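Local coordinates for protein gamma-glutamylcyclotransferase (Homo sapiens, PDB 3CRY) that catalyses the formation of 5-oxoproline from gamma-glutamyl dipeptides, may contribute to glutathione homeostasis, and can induce cytochrome c release from mitochondria, at residues Gly81-Met86 against Ile120-Tyr125. The protein carries 1 engineered substitution. Sequence-based numbering, arbitrary orientation. Where two conformers were deposited one is given.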
ATOM      1  N   GLY A  81     -11.084  -7.811  10.772  1.00  5.54           N
ATOM      2  CA  GLY A  81     -10.888  -8.856   9.793  1.00  5.98           C
ATOM      3  C   GLY A  81     -10.412 -10.143  10.441  1.00  6.21           C
ATOM      4  O   GLY A  81     -10.367 -10.263  11.669  1.00  6.11           O
ATOM      5  N   VAL A  82     -10.053 -11.094   9.582  1.00  6.06           N
ATOM      6  CA  VAL A  82      -9.574 -12.417   9.997  1.00  6.32           C
ATOM      7  C   VAL A  82      -8.114 -12.536   9.588  1.00  7.06           C
ATOM      8  O   VAL A  82      -7.765 -12.246   8.432  1.00  7.19           O
ATOM      9  CB  VAL A  82     -10.370 -13.579   9.317  1.00  7.43           C
ATOM     10  CG1 VAL A  82      -9.643 -14.944   9.521  1.00  8.10           C
ATOM     11  CG2 VAL A  82     -11.806 -13.626   9.868  1.00  6.82           C
ATOM     12  N   VAL A  83      -7.286 -12.959  10.540  1.00  6.97           N
ATOM     13  CA  VAL A  83      -5.883 -13.288  10.273  1.00  6.81           C
ATOM     14  C   VAL A  83      -5.797 -14.780   9.950  1.00  7.28           C
ATOM     15  O   VAL A  83      -6.219 -15.636  10.762  1.00  7.17           O
ATOM     16  CB  VAL A  83      -4.947 -12.905  11.451  1.00  7.10           C
ATOM     17  CG1 VAL A  83      -3.528 -13.294  11.127  1.00  7.18           C
ATOM     18  CG2 VAL A  83      -5.040 -11.371  11.738  1.00  6.80           C
ATOM     19  N   TRP A  84      -5.252 -15.071   8.767  1.00  7.18           N
ATOM     20  CA  TRP A  84      -4.995 -16.436   8.303  1.00  6.71           C
ATOM     21  C   TRP A  84      -3.508 -16.774   8.363  1.00  7.94           C
ATOM     22  O   TRP A  84      -2.666 -15.965   7.969  1.00  8.29           O
ATOM     23  CB  TRP A  84      -5.465 -16.613   6.848  1.00  7.30           C
ATOM     24  CG  TRP A  84      -6.947 -16.411   6.649  1.00  5.90           C
ATOM     25  CD1 TRP A  84      -7.563 -15.273   6.215  1.00  7.18           C
ATOM     26  CD2 TRP A  84      -7.990 -17.370   6.890  1.00  7.25           C
ATOM     27  NE1 TRP A  84      -8.927 -15.455   6.170  1.00  4.55           N
ATOM     28  CE2 TRP A  84      -9.220 -16.734   6.576  1.00  7.31           C
ATOM     29  CE3 TRP A  84      -8.004 -18.712   7.324  1.00  6.28           C
ATOM     30  CZ2 TRP A  84     -10.474 -17.393   6.697  1.00  8.02           C
ATOM     31  CZ3 TRP A  84      -9.248 -19.368   7.449  1.00  5.78           C
ATOM     32  CH2 TRP A  84     -10.469 -18.695   7.139  1.00  7.50           C
ATOM     33  N   LYS A  85      -3.184 -17.983   8.825  1.00  8.58           N
ATOM     34  CA  LYS A  85      -1.799 -18.461   8.763  1.00 10.67           C
ATOM     35  C   LYS A  85      -1.621 -19.278   7.491  1.00 11.08           C
ATOM     36  O   LYS A  85      -2.381 -20.230   7.228  1.00 11.27           O
ATOM     37  CB  LYS A  85      -1.484 -19.329   9.983  1.00 11.28           C
ATOM     38  CG  LYS A  85      -0.019 -19.747  10.093  1.00 14.56           C
ATOM     39  CD  LYS A  85       0.137 -20.587  11.359  1.00 19.74           C
ATOM     40  CE  LYS A  85       1.570 -20.647  11.831  1.00 24.45           C
ATOM     41  NZ  LYS A  85       1.682 -21.702  12.891  1.00 26.57           N
ATOM     42  N   MET A  86      -0.618 -18.904   6.702  1.00 12.39           N
ATOM     43  CA  MET A  86      -0.359 -19.548   5.416  1.00 14.96           C
ATOM     44  C   MET A  86       1.114 -19.915   5.264  1.00 14.98           C
ATOM     45  O   MET A  86       1.980 -19.300   5.911  1.00 14.70           O
ATOM     46  CB  MET A  86      -0.805 -18.612   4.294  1.00 14.11           C
ATOM     47  CG  MET A  86      -2.329 -18.468   4.212  1.00 17.85           C
ATOM     48  SD  MET A  86      -2.877 -17.243   3.003  1.00 20.72           S
ATOM     49  CE  MET A  86      -2.495 -18.115   1.501  1.00 21.95           C
ATOM     50  N   ILE A 120      -0.039  -7.831  16.001  1.00 17.20           N
ATOM     51  CA  ILE A 120       0.365  -8.852  15.023  0.70 16.42           C
ATOM     52  C   ILE A 120       0.763  -8.168  13.723  1.00 15.17           C
ATOM     53  O   ILE A 120       0.049  -7.287  13.258  1.00 14.68           O
ATOM     54  CB  ILE A 120      -0.828  -9.765  14.619  0.70 16.89           C
ATOM     55  CG1 ILE A 120      -1.669 -10.187  15.817  0.70 18.00           C
ATOM     56  CG2 ILE A 120      -0.329 -10.981  13.823  0.70 18.14           C
ATOM     57  CD1 ILE A 120      -2.564 -11.347  15.488  0.70 17.75           C
ATOM     58  N   THR A 121       1.886  -8.582  13.129  1.00 12.92           N
ATOM     59  CA  THR A 121       2.281  -8.050  11.806  1.00 11.94           C
ATOM     60  C   THR A 121       1.766  -8.940  10.672  1.00 10.52           C
ATOM     61  O   THR A 121       2.080 -10.141  10.624  1.00 10.04           O
ATOM     62  CB  THR A 121       3.811  -7.857  11.705  1.00 12.20           C
ATOM     63  OG1 THR A 121       4.236  -7.003  12.776  1.00 13.70           O
ATOM     64  CG2 THR A 121       4.215  -7.238  10.363  1.00 13.05           C
ATOM     65  N   CYS A 122       1.013  -8.349   9.734  1.00  8.71           N
ATOM     66  CA  CYS A 122       0.363  -9.121   8.667  1.00  8.92           C
ATOM     67  C   CYS A 122       0.605  -8.594   7.254  1.00  7.29           C
ATOM     68  O   CYS A 122       0.751  -7.394   7.055  1.00  8.72           O
ATOM     69  CB  CYS A 122      -1.159  -9.111   8.863  1.00  9.27           C
ATOM     70  SG  CYS A 122      -1.735  -9.896  10.371  1.00 10.36           S
ATOM     71  N   ARG A 123       0.604  -9.505   6.287  1.00  7.60           N
ATOM     72  CA  ARG A 123       0.470  -9.131   4.870  1.00  7.10           C
ATOM     73  C   ARG A 123      -1.013  -8.846   4.578  1.00  6.82           C
ATOM     74  O   ARG A 123      -1.902  -9.526   5.099  1.00  6.99           O
ATOM     75  CB  ARG A 123       0.972 -10.282   3.995  1.00  6.61           C
ATOM     76  CG  ARG A 123       1.108  -9.994   2.476  1.00  8.25           C
ATOM     77  CD  ARG A 123       1.567 -11.265   1.752  1.00  8.11           C
ATOM     78  NE  ARG A 123       2.039 -11.036   0.373  1.00  8.75           N
ATOM     79  CZ  ARG A 123       3.276 -10.617   0.062  1.00  8.81           C
ATOM     80  NH1 ARG A 123       4.165 -10.346   1.015  1.00 10.45           N
ATOM     81  NH2 ARG A 123       3.627 -10.447  -1.211  1.00 12.65           N
ATOM     82  N   SER A 124      -1.276  -7.815   3.778  1.00  6.27           N
ATOM     83  CA  SER A 124      -2.622  -7.557   3.258  1.00  5.76           C
ATOM     84  C   SER A 124      -2.499  -6.889   1.893  1.00  5.54           C
ATOM     85  O   SER A 124      -1.404  -6.906   1.287  1.00  5.45           O
ATOM     86  CB  SER A 124      -3.448  -6.696   4.251  1.00  5.75           C
ATOM     87  OG  SER A 124      -4.849  -6.843   3.996  1.00  6.71           O
ATOM     88  N   TYR A 125      -3.609  -6.313   1.413  1.00  5.15           N
ATOM     89  CA  TYR A 125      -3.740  -5.739   0.064  1.00  5.46           C
ATOM     90  C   TYR A 125      -4.695  -4.581   0.121  1.00  5.71           C
ATOM     91  O   TYR A 125      -5.664  -4.622   0.883  1.00  5.20           O
ATOM     92  CB  TYR A 125      -4.315  -6.769  -0.922  1.00  6.77           C
ATOM     93  CG  TYR A 125      -3.428  -7.988  -1.059  1.00  6.11           C
ATOM     94  CD1 TYR A 125      -2.413  -8.022  -2.020  1.00  7.08           C
ATOM     95  CD2 TYR A 125      -3.579  -9.083  -0.199  1.00  6.71           C
ATOM     96  CE1 TYR A 125      -1.575  -9.136  -2.140  1.00  7.77           C
ATOM     97  CE2 TYR A 125      -2.743 -10.200  -0.310  1.00  8.34           C
ATOM     98  CZ  TYR A 125      -1.748 -10.207  -1.282  1.00  8.83           C
ATOM     99  OH  TYR A 125      -0.933 -11.299  -1.379  1.00 10.92           O
TER
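Val83 and Cys122 meet through the two methyls of the valine and the single sulfur of the cysteine. Val83 CG2 lies 3.9 Å from Cys122 SG, and Val83 CG1 is equally near to Cys122 SG, so the thiol sits across the fork of the isopropyl group. CG1 lies anti to the backbone N of Val83 (chi1 179°), which turns both methyls toward the sulfur; Cys122 answers with SG anti to its own carbonyl carbon (chi1 -63°). Packing loosens toward Ile120, whose CD1 is 4.5 Å from Val83 CG2, a contact left doubtful by the two conformers modelled for this isoleucine.

No hydrogen bond joins 81-86 to 120-125, and even the nearest CA atoms, those of Val83 and Cys122, are 7.7 Å apart. The two strands are not sheet neighbours: 77-87 is second and 119-126 last in a five-stranded antiparallel sheet that curls on itself, consistent with the barrel of gamma-glutamylcyclotransferase-like folds, and their side chains meet across its buried interior. Val83 also packs on Phe41 and Ala44 of strand 39-46. Cys122 also touches Phe20, and Ser124 OG hydrogen-bonds to Phe20 O, bringing the last strand against 16-21, whose end belongs to the inferred substrate-binding segment.

Away from Val83 the strand is more open: Thr121 is exposed and Arg123 partly so, although Tyr125 is buried. Tyr125 OH lies in plane at the edge of the Arg123 guanidinium. Asp95 pairs with Arg123 and accepts a hydrogen bond from the tyrosine, whereas Glu109 of the second subunit gives Arg123 NH2 another salt-bridge partner across the dimer.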